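Putative phenazine biosynthesis PhzC/PhzF protein (Clostridium difficile, PDB 4DUN) probably acts as an isomerase of the PhzF family, although its substrate and the reaction it catalyses are not established. Local coordinates at residues M114-I122 with G204-Y213; Q181-Y191 with L218-S229. All blocks are in the same frame, centred on the assembly; numbering follows the deposited sequence. Where two conformers were deposited one is given.

Interaction 1: residues M114-I122 with G204-Y213; sequences MIFPEIMPI and GSSHCNLIPY. With SO4 (sulfate ion), chain B.
Phe-116 against Cys-208 is part of a packing and hydrogen-bonded contact joining the end of strand 111-117 and the loop after it to the first turns of helix 207-218. Two hydrogen bonds fasten the loop. Ile-119 N donates to Cys-208 O (2.9 Å), approaching from above the carbonyl plane, and Asn-209 ND2 reaches Ile-119 O (2.9 Å) almost straight, at 170°, with that oxygen lying in the plane of the amide. Asn-209 CA adds a weaker C-H...O contact to the same oxygen. Cys-208 SG, beside its own backbone N (chi1 -67°), turns to Phe-116 CB (3.5 Å) and lies obliquely to the ring in the given one of two Phe-116 conformers. Pro-117 O, close to Cys-208 CB (3.4 Å), is buried without a polar partner. Farther along the helix, Glu-118 lies alongside the Pro-212 ring, the two pointing opposite ways, with Pro-212 CB meeting Glu-118 OE2 (3.4 Å). Met-120 leaves its backbone with CG anti to N and bends at chi2 (64°), which carries SD over the Pro-212 to Tyr-213 peptide and CE to the edge of the tyrosine ring. In the turn from Gly-204 to His-207, Gly-204 N and Ser-205 N donate to a sulfate, probably from the crystallisation liquor, and Ser-205 OG adds a bond to its O3 (2.7 Å). Gly-73 N also binds the sulfate, and Arg-145 bonds Ser-205 OG. Strand 244-259 pairs with Met-114 and Phe-116, strand 147-150 packs against Pro-121, Asn-209 and Tyr-213, and strands 233-239 and 187-193 cover other sides of the helix.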
loop_
_atom_site.group_PDB
_atom_site.type_symbol
_atom_site.label_atom_id
_atom_site.label_comp_id
_atom_site.label_asym_id
_atom_site.label_seq_id
_atom_site.Cartn_x
_atom_site.Cartn_y
_atom_site.Cartn_z
ATOM N N MET A 114 18.378 19.347 4.389
ATOM C CA MET A 114 17.212 20.183 4.695
ATOM C C MET A 114 17.451 20.889 6.026
ATOM O O MET A 114 17.860 20.263 7.009
ATOM C CB MET A 114 15.917 19.345 4.725
ATOM C CG MET A 114 15.702 18.535 3.452
ATOM S SD MET A 114 14.217 17.475 3.413
ATOM C CE MET A 114 14.593 16.294 4.675
ATOM N N ILE A 115 17.206 22.203 6.049
ATOM C CA ILE A 115 17.446 23.032 7.223
ATOM C C ILE A 115 16.113 23.309 7.887
ATOM O O ILE A 115 15.177 23.801 7.254
ATOM C CB ILE A 115 18.240 24.322 6.869
ATOM C CG1 ILE A 115 19.656 23.951 6.375
ATOM C CG2 ILE A 115 18.307 25.278 8.095
ATOM C CD1 ILE A 115 20.487 25.109 5.782
ATOM N N PHE A 116 16.015 22.912 9.160
ATOM C CA PHE A 116 14.801 22.993 9.979
ATOM C C PHE A 116 15.024 23.849 11.233
ATOM O O PHE A 116 16.167 23.976 11.657
ATOM C CB PHE A 116 14.402 21.554 10.407
ATOM C CG PHE A 116 13.781 20.598 9.400
ATOM C CD1 PHE A 116 13.528 20.996 8.090
ATOM C CD2 PHE A 116 13.422 19.306 9.774
ATOM C CE1 PHE A 116 12.947 20.117 7.171
ATOM C CE2 PHE A 116 12.833 18.428 8.855
ATOM C CZ PHE A 116 12.594 18.843 7.562
ATOM N N PRO A 117 13.970 24.418 11.879
ATOM C CA PRO A 117 14.197 25.177 13.122
ATOM C C PRO A 117 14.618 24.237 14.257
ATOM O O PRO A 117 14.169 23.091 14.306
ATOM C CB PRO A 117 12.825 25.811 13.389
ATOM C CG PRO A 117 11.859 24.839 12.813
ATOM C CD PRO A 117 12.522 24.377 11.544
ATOM N N GLU A 118 15.542 24.696 15.108
ATOM C CA GLU A 118 15.993 23.959 16.285
ATOM C C GLU A 118 14.917 24.127 17.346
ATOM O O GLU A 118 14.475 25.249 17.584
ATOM C CB GLU A 118 17.353 24.493 16.757
ATOM C CG GLU A 118 17.853 23.791 18.007
ATOM C CD GLU A 118 19.340 23.941 18.232
ATOM O OE1 GLU A 118 19.796 25.093 18.385
ATOM O OE2 GLU A 118 20.053 22.912 18.216
ATOM N N ILE A 119 14.426 23.026 17.916
ATOM C CA ILE A 119 13.343 23.119 18.907
ATOM C C ILE A 119 13.709 22.285 20.144
ATOM O O ILE A 119 13.315 21.122 20.234
ATOM C CB ILE A 119 11.956 22.702 18.315
ATOM C CG1 ILE A 119 11.610 23.429 16.991
ATOM C CG2 ILE A 119 10.821 22.883 19.346
ATOM C CD1 ILE A 119 10.486 22.758 16.154
ATOM N N MET A 120 14.431 22.885 21.110
ATOM C CA MET A 120 14.777 22.163 22.339
ATOM C C MET A 120 13.481 21.826 23.099
ATOM O O MET A 120 12.718 22.755 23.412
ATOM C CB MET A 120 15.744 22.986 23.224
ATOM C CG MET A 120 16.151 22.271 24.523
ATOM S SD MET A 120 17.111 20.750 24.207
ATOM C CE MET A 120 17.299 20.160 25.824
ATOM N N PRO A 121 13.174 20.520 23.333
ATOM C CA PRO A 121 11.924 20.190 24.028
ATOM C C PRO A 121 12.049 20.478 25.511
ATOM O O PRO A 121 13.166 20.649 26.006
ATOM C CB PRO A 121 11.753 18.692 23.764
ATOM C CG PRO A 121 13.169 18.170 23.664
ATOM C CD PRO A 121 13.946 19.290 22.998
ATOM N N ILE A 122 10.913 20.518 26.203
ATOM C CA ILE A 122 10.859 20.824 27.626
ATOM C C ILE A 122 10.531 19.560 28.408
ATOM O O ILE A 122 9.581 18.844 28.048
ATOM C CB ILE A 122 9.823 21.959 27.904
ATOM C CG1 ILE A 122 10.319 23.309 27.306
ATOM C CG2 ILE A 122 9.522 22.080 29.426
ATOM C CD1 ILE A 122 9.401 24.487 27.525
ATOM N N GLY A 204 11.999 13.067 9.611
ATOM C CA GLY A 204 12.928 14.191 9.662
ATOM C C GLY A 204 12.616 15.185 10.771
ATOM O O GLY A 204 13.514 15.588 11.510
ATOM N N SER A 205 11.343 15.568 10.920
ATOM C CA SER A 205 10.921 16.650 11.839
ATOM C C SER A 205 11.111 16.337 13.339
ATOM O O SER A 205 11.304 17.275 14.115
ATOM C CB SER A 205 9.482 17.075 11.577
ATOM O OG SER A 205 8.568 16.000 11.698
ATOM N N SER A 206 11.094 15.055 13.748
ATOM C CA SER A 206 11.405 14.684 15.141
ATOM C C SER A 206 12.847 15.128 15.494
ATOM O O SER A 206 13.139 15.441 16.652
ATOM C CB SER A 206 11.278 13.174 15.310
ATOM O OG SER A 206 12.150 12.519 14.396
ATOM N N HIS A 207 13.733 15.198 14.475
ATOM C CA HIS A 207 15.127 15.581 14.688
ATOM C C HIS A 207 15.254 17.088 15.013
ATOM O O HIS A 207 16.281 17.489 15.559
ATOM C CB HIS A 207 16.033 15.101 13.537
ATOM C CG HIS A 207 16.141 13.601 13.543
ATOM N ND1 HIS A 207 15.144 12.812 13.011
ATOM C CD2 HIS A 207 17.045 12.797 14.162
ATOM C CE1 HIS A 207 15.492 11.557 13.273
ATOM N NE2 HIS A 207 16.645 11.499 13.937
ATOM N N CYS A 208 14.171 17.893 14.829
ATOM C CA CYS A 208 14.138 19.286 15.318
ATOM C C CYS A 208 14.308 19.319 16.836
ATOM O O CYS A 208 14.879 20.266 17.360
ATOM C CB CYS A 208 12.839 19.967 14.915
ATOM S SG CYS A 208 12.691 20.200 13.139
ATOM N N ASN A 209 13.766 18.303 17.532
ATOM C CA ASN A 209 13.879 18.155 18.980
ATOM C C ASN A 209 15.054 17.285 19.370
ATOM O O ASN A 209 15.722 17.579 20.354
ATOM C CB ASN A 209 12.628 17.505 19.582
ATOM C CG ASN A 209 11.290 18.095 19.217
ATOM O OD1 ASN A 209 10.348 17.352 18.958
ATOM N ND2 ASN A 209 11.137 19.418 19.281
ATOM N N LEU A 210 15.245 16.152 18.668
ATOM C CA LEU A 210 16.252 15.170 19.059
ATOM C C LEU A 210 17.656 15.712 18.933
ATOM O O LEU A 210 18.484 15.427 19.805
ATOM C CB LEU A 210 16.104 13.850 18.262
ATOM C CG LEU A 210 14.816 13.049 18.530
ATOM C CD1 LEU A 210 14.683 11.891 17.533
ATOM C CD2 LEU A 210 14.746 12.525 20.009
ATOM N N ILE A 211 17.923 16.531 17.896
ATOM C CA ILE A 211 19.262 17.097 17.670
ATOM C C ILE A 211 19.655 18.034 18.843
ATOM O O ILE A 211 20.688 17.740 19.449
ATOM C CB ILE A 211 19.418 17.774 16.295
ATOM C CG1 ILE A 211 19.333 16.703 15.151
ATOM C CG2 ILE A 211 20.715 18.593 16.226
ATOM C CD1 ILE A 211 19.212 17.312 13.732
ATOM N N PRO A 212 18.905 19.119 19.214
ATOM C CA PRO A 212 19.356 19.947 20.354
ATOM C C PRO A 212 19.435 19.135 21.638
ATOM O O PRO A 212 20.358 19.341 22.427
ATOM C CB PRO A 212 18.289 21.053 20.459
ATOM C CG PRO A 212 17.088 20.509 19.724
ATOM C CD PRO A 212 17.670 19.669 18.615
ATOM N N TYR A 213 18.504 18.208 21.841
ATOM C CA TYR A 213 18.550 17.401 23.051
ATOM C C TYR A 213 19.789 16.510 23.185
ATOM O O TYR A 213 20.452 16.538 24.207
ATOM C CB TYR A 213 17.299 16.532 23.200
ATOM C CG TYR A 213 17.436 15.594 24.367
ATOM C CD1 TYR A 213 17.192 16.027 25.659
ATOM C CD2 TYR A 213 17.878 14.301 24.187
ATOM C CE1 TYR A 213 17.355 15.176 26.739
ATOM C CE2 TYR A 213 18.044 13.450 25.248
ATOM C CZ TYR A 213 17.782 13.883 26.527
ATOM O OH TYR A 213 17.962 13.016 27.582
HETATM S S SO4 B . 9.406 14.975 8.133
HETATM O O1 SO4 B . 8.129 15.159 7.460
HETATM O O2 SO4 B . 10.218 16.212 8.109
HETATM O O3 SO4 B . 9.116 14.621 9.489
HETATM O O4 SO4 B . 10.152 13.932 7.449
#

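Interaction 2: residues Q181-Y191 with L218-S229; sequences QGSNTDFVSRY and LGKHKMVAAQLS
Strands 187-191 and 222-227 run parallel, their axes 4.8 Å apart at an angle of 31°, with Phe-187, Val-188 and Ser-189 level with Ala-225, Ala-226 and Gln-227. Phe-187 O accepts from Ala-226 N, Ser-189 N donates to Ala-226 O, and Ser-189 O accepts from Leu-228 N. Ahead of this pairing, Asp-186 holds Val-224 twice: Asp-186 N donates to Val-224 O (2.9 Å), while Val-224 N donates to Asp-186 OD2 (2.8 Å) from the anti side of the carboxylate. Lys-220 NZ takes the other oxygen, OD1 of Asp-186, on its syn side (2.6 Å), and a water links OD2 back to the ammonium. On the face with Ser-189 and Gln-227, the Phe-187 ring is swung between its backbone N and carbonyl carbon (chi1 63°). Ala-225 CB lies over one ring face in a CH-pi contact, 3.7 Å from the Phe-187 centroid, and Met-223 SD touches the ring edge at CE1 of Phe-187 (3.9 Å). On the opposite face, Val-188 CB meets Leu-228 CD1 (3.7 Å), and Thr-185 CG2 rests on Ala-226 CB. One water joins Ser-189 OG to Gln-227 OE1; the Gln-227 amide also bonds Asp-200 O and Thr-203 N. Arg-190 runs CG and CD along Leu-228 O; its NE forms a salt bridge with Glu-199, and NH1 bonds the carbonyl oxygens of Val-157 and Tyr-160. The chemistry thus changes from the Asp-186 salt bridge, which probably keeps that carboxylate ionised, through apolar packing to water-bridged groups near Tyr-191, whose hydroxyl bonds Asp-146 and a bound buffer molecule.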
loop_
_atom_site.group_PDB
_atom_site.type_symbol
_atom_site.label_atom_id
_atom_site.label_comp_id
_atom_site.label_asym_id
_atom_site.label_seq_id
_atom_site.Cartn_x
_atom_site.Cartn_y
_atom_site.Cartn_z
ATOM N N GLN A 181 20.640 6.507 23.571
ATOM C CA GLN A 181 21.956 6.594 22.924
ATOM C C GLN A 181 22.124 5.381 21.996
ATOM O O GLN A 181 21.605 4.306 22.306
ATOM C CB GLN A 181 23.080 6.605 23.966
ATOM C CG GLN A 181 23.489 7.985 24.408
ATOM C CD GLN A 181 24.699 7.921 25.298
ATOM O OE1 GLN A 181 25.838 7.807 24.832
ATOM N NE2 GLN A 181 24.471 7.996 26.593
ATOM N N GLY A 182 22.836 5.543 20.888
ATOM C CA GLY A 182 23.028 4.429 19.957
ATOM C C GLY A 182 24.265 3.586 20.214
ATOM O O GLY A 182 25.226 4.047 20.844
ATOM N N SER A 183 24.252 2.341 19.688
ATOM C CA SER A 183 25.377 1.402 19.762
ATOM C C SER A 183 26.403 1.729 18.673
ATOM O O SER A 183 27.596 1.741 18.943
ATOM C CB SER A 183 24.881 -0.032 19.592
ATOM O OG SER A 183 24.268 -0.201 18.320
ATOM N N ASN A 184 25.918 1.949 17.435
ATOM C CA ASN A 184 26.694 2.224 16.226
ATOM C C ASN A 184 26.529 3.694 15.793
ATOM O O ASN A 184 27.248 4.169 14.921
ATOM C CB ASN A 184 26.206 1.272 15.106
ATOM C CG ASN A 184 27.054 1.277 13.861
ATOM O OD1 ASN A 184 28.185 0.779 13.845
ATOM N ND2 ASN A 184 26.521 1.849 12.786
ATOM N N THR A 185 25.592 4.408 16.413
ATOM C CA THR A 185 25.290 5.814 16.102
ATOM C C THR A 185 25.278 6.637 17.382
ATOM O O THR A 185 25.328 6.062 18.470
ATOM C CB THR A 185 23.922 5.903 15.381
ATOM O OG1 THR A 185 22.892 5.401 16.240
ATOM C CG2 THR A 185 23.903 5.170 14.032
ATOM N N ASP A 186 25.206 7.975 17.271
ATOM C CA ASP A 186 25.162 8.830 18.459
ATOM C C ASP A 186 23.885 8.609 19.242
ATOM O O ASP A 186 23.929 8.506 20.473
ATOM C CB ASP A 186 25.319 10.313 18.086
ATOM C CG ASP A 186 26.696 10.585 17.564
ATOM O OD1 ASP A 186 27.639 10.632 18.384
ATOM O OD2 ASP A 186 26.850 10.673 16.333
ATOM N N PHE A 187 22.736 8.541 18.531
ATOM C CA PHE A 187 21.451 8.311 19.162
ATOM C C PHE A 187 20.532 7.598 18.215
ATOM O O PHE A 187 20.793 7.543 17.008
ATOM C CB PHE A 187 20.812 9.610 19.697
ATOM C CG PHE A 187 20.459 10.674 18.685
ATOM C CD1 PHE A 187 21.365 11.674 18.361
ATOM C CD2 PHE A 187 19.190 10.711 18.106
ATOM C CE1 PHE A 187 21.008 12.709 17.497
ATOM C CE2 PHE A 187 18.827 11.744 17.242
ATOM C CZ PHE A 187 19.745 12.732 16.931
ATOM N N VAL A 188 19.451 7.032 18.774
ATOM C CA VAL A 188 18.470 6.285 18.008
ATOM C C VAL A 188 17.095 6.720 18.411
ATOM O O VAL A 188 16.913 7.247 19.515
ATOM C CB VAL A 188 18.627 4.736 18.169
ATOM C CG1 VAL A 188 19.966 4.240 17.628
ATOM C CG2 VAL A 188 18.419 4.284 19.627
ATOM N N SER A 189 16.116 6.450 17.557
ATOM C CA SER A 189 14.707 6.732 17.873
ATOM C C SER A 189 13.787 5.879 17.017
ATOM O O SER A 189 14.223 5.243 16.064
ATOM C CB SER A 189 14.357 8.213 17.705
ATOM O OG SER A 189 14.310 8.586 16.332
ATOM N N ARG A 190 12.545 5.797 17.442
ATOM C CA ARG A 190 11.427 5.203 16.726
ATOM C C ARG A 190 10.268 6.176 16.903
ATOM O O ARG A 190 10.139 6.798 17.965
ATOM C CB ARG A 190 11.089 3.787 17.189
ATOM C CG ARG A 190 12.145 2.757 16.763
ATOM C CD ARG A 190 11.914 1.441 17.445
ATOM N NE ARG A 190 10.728 0.772 16.921
ATOM C CZ ARG A 190 10.109 -0.238 17.518
ATOM N NH1 ARG A 190 10.557 -0.712 18.685
ATOM N NH2 ARG A 190 9.039 -0.786 16.960
ATOM N N TYR A 191 9.481 6.360 15.847
ATOM C CA TYR A 191 8.386 7.326 15.845
ATOM C C TYR A 191 7.077 6.605 15.535
ATOM O O TYR A 191 6.967 5.948 14.500
ATOM C CB TYR A 191 8.683 8.435 14.808
ATOM C CG TYR A 191 7.705 9.587 14.810
ATOM C CD1 TYR A 191 6.487 9.496 14.141
ATOM C CD2 TYR A 191 8.054 10.819 15.354
ATOM C CE1 TYR A 191 5.593 10.574 14.109
ATOM C CE2 TYR A 191 7.167 11.900 15.337
ATOM C CZ TYR A 191 5.938 11.772 14.712
ATOM O OH TYR A 191 5.068 12.835 14.683
ATOM N N LEU A 218 25.457 14.904 24.707
ATOM C CA LEU A 218 26.678 14.283 24.185
ATOM C C LEU A 218 27.822 15.279 23.949
ATOM O O LEU A 218 28.955 14.849 23.750
ATOM C CB LEU A 218 26.363 13.510 22.876
ATOM C CG LEU A 218 25.268 12.408 22.956
ATOM C CD1 LEU A 218 25.001 11.800 21.600
ATOM C CD2 LEU A 218 25.657 11.285 23.949
ATOM N N GLY A 219 27.522 16.574 23.974
ATOM C CA GLY A 219 28.490 17.644 23.729
ATOM C C GLY A 219 29.025 17.634 22.309
ATOM O O GLY A 219 30.221 17.844 22.099
ATOM N N LYS A 220 28.143 17.381 21.321
ATOM C CA LYS A 220 28.520 17.295 19.905
ATOM C C LYS A 220 27.624 18.157 19.012
ATOM O O LYS A 220 26.406 18.183 19.206
ATOM C CB LYS A 220 28.432 15.839 19.418
ATOM C CG LYS A 220 29.452 14.894 20.033
ATOM C CD LYS A 220 29.228 13.448 19.567
ATOM C CE LYS A 220 29.943 13.138 18.275
ATOM N NZ LYS A 220 30.034 11.678 18.035
ATOM N N HIS A 221 28.219 18.819 18.003
ATOM C CA HIS A 221 27.451 19.644 17.062
ATOM C C HIS A 221 27.101 18.847 15.808
ATOM O O HIS A 221 26.130 19.183 15.143
ATOM C CB HIS A 221 28.187 20.936 16.696
ATOM C CG HIS A 221 28.089 22.003 17.744
ATOM N ND1 HIS A 221 29.117 22.900 17.951
ATOM C CD2 HIS A 221 27.084 22.284 18.611
ATOM C CE1 HIS A 221 28.709 23.697 18.928
ATOM N NE2 HIS A 221 27.493 23.359 19.359
ATOM N N LYS A 222 27.895 17.807 15.489
ATOM C CA LYS A 222 27.678 16.912 14.349
ATOM C C LYS A 222 27.477 15.523 14.880
ATOM O O LYS A 222 28.305 15.040 15.656
ATOM C CB LYS A 222 28.856 16.943 13.370
ATOM C CG LYS A 222 28.938 18.203 12.520
ATOM C CD LYS A 222 30.044 18.115 11.465
ATOM C CE LYS A 222 29.662 17.308 10.243
ATOM N NZ LYS A 222 30.772 17.256 9.257
ATOM N N MET A 223 26.373 14.890 14.495
ATOM C CA MET A 223 26.010 13.559 14.973
ATOM C C MET A 223 25.378 12.731 13.890
ATOM O O MET A 223 24.927 13.270 12.871
ATOM C CB MET A 223 24.990 13.674 16.143
ATOM C CG MET A 223 25.529 14.332 17.399
ATOM S SD MET A 223 24.235 14.623 18.632
ATOM C CE MET A 223 23.394 16.066 17.882
ATOM N N VAL A 224 25.332 11.410 14.104
ATOM C CA VAL A 224 24.626 10.498 13.218
ATOM C C VAL A 224 23.544 9.835 14.074
ATOM O O VAL A 224 23.790 9.477 15.231
ATOM C CB VAL A 224 25.527 9.486 12.445
ATOM C CG1 VAL A 224 26.130 8.422 13.367
ATOM C CG2 VAL A 224 24.756 8.847 11.285
ATOM N N ALA A 225 22.339 9.741 13.521
ATOM C CA ALA A 225 21.185 9.142 14.189
ATOM C C ALA A 225 20.634 8.014 13.350
ATOM O O ALA A 225 20.732 8.036 12.120
ATOM C CB ALA A 225 20.105 10.195 14.411
ATOM N N ALA A 226 20.036 7.044 14.006
ATOM C CA ALA A 226 19.354 5.957 13.309
ATOM C C ALA A 226 17.914 5.954 13.758
ATOM O O ALA A 226 17.617 6.283 14.911
ATOM C CB ALA A 226 20.017 4.605 13.609
ATOM N N GLN A 227 17.017 5.645 12.844
ATOM C CA GLN A 227 15.609 5.450 13.159
ATOM C C GLN A 227 15.416 3.954 13.038
ATOM O O GLN A 227 15.599 3.407 11.948
ATOM C CB GLN A 227 14.666 6.274 12.262
ATOM C CG GLN A 227 13.236 6.203 12.814
ATOM C CD GLN A 227 12.408 7.420 12.521
ATOM O OE1 GLN A 227 12.908 8.557 12.480
ATOM N NE2 GLN A 227 11.109 7.210 12.329
ATOM N N LEU A 228 15.163 3.283 14.173
ATOM C CA LEU A 228 15.148 1.828 14.250
ATOM C C LEU A 228 13.779 1.211 13.945
ATOM O O LEU A 228 13.277 0.351 14.676
ATOM C CB LEU A 228 15.697 1.383 15.629
ATOM C CG LEU A 228 17.149 1.802 15.929
ATOM C CD1 LEU A 228 17.573 1.297 17.306
ATOM C CD2 LEU A 228 18.149 1.308 14.827
ATOM N N SER A 229 13.201 1.620 12.812
ATOM C CA SER A 229 11.979 1.033 12.272
ATOM C C SER A 229 12.379 -0.276 11.577
ATOM O O SER A 229 13.581 -0.507 11.390
ATOM C CB SER A 229 11.336 2.000 11.273
ATOM O OG SER A 229 12.287 2.320 10.265
HETATM O O HOH W 1 29.164 11.171 14.970
HETATM O O HOH W 2 16.795 9.099 15.579
HETATM O O HOH W 3 12.289 9.920 14.846
HETATM O O HOH W 4 10.234 4.574 13.773
#

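How the interactions relate
Helix 207-218 ties the two contacts together, since it leads directly into strand 222-227 and packs on both strands of interaction 2. Leu-210 fits against Phe-187 and Ser-189, His-207 against Phe-187, and Met-223 reaches Ile-211 O. Interaction 1 uses a different side of the helix, where a partly exposed loop is held by two hydrogen bonds and by sulfur and proline contacts. Interaction 2 buries more surface: its strand pairing is mostly buried, whereas its Asp-186 and Lys-220 end is nearer solvent. Both reach toward the predicted active site, 204-213 through the sulfate-binding Gly-204 and Ser-205 and 181-191 through Tyr-191, near sulfate and buffer molecules that may mark the pocket.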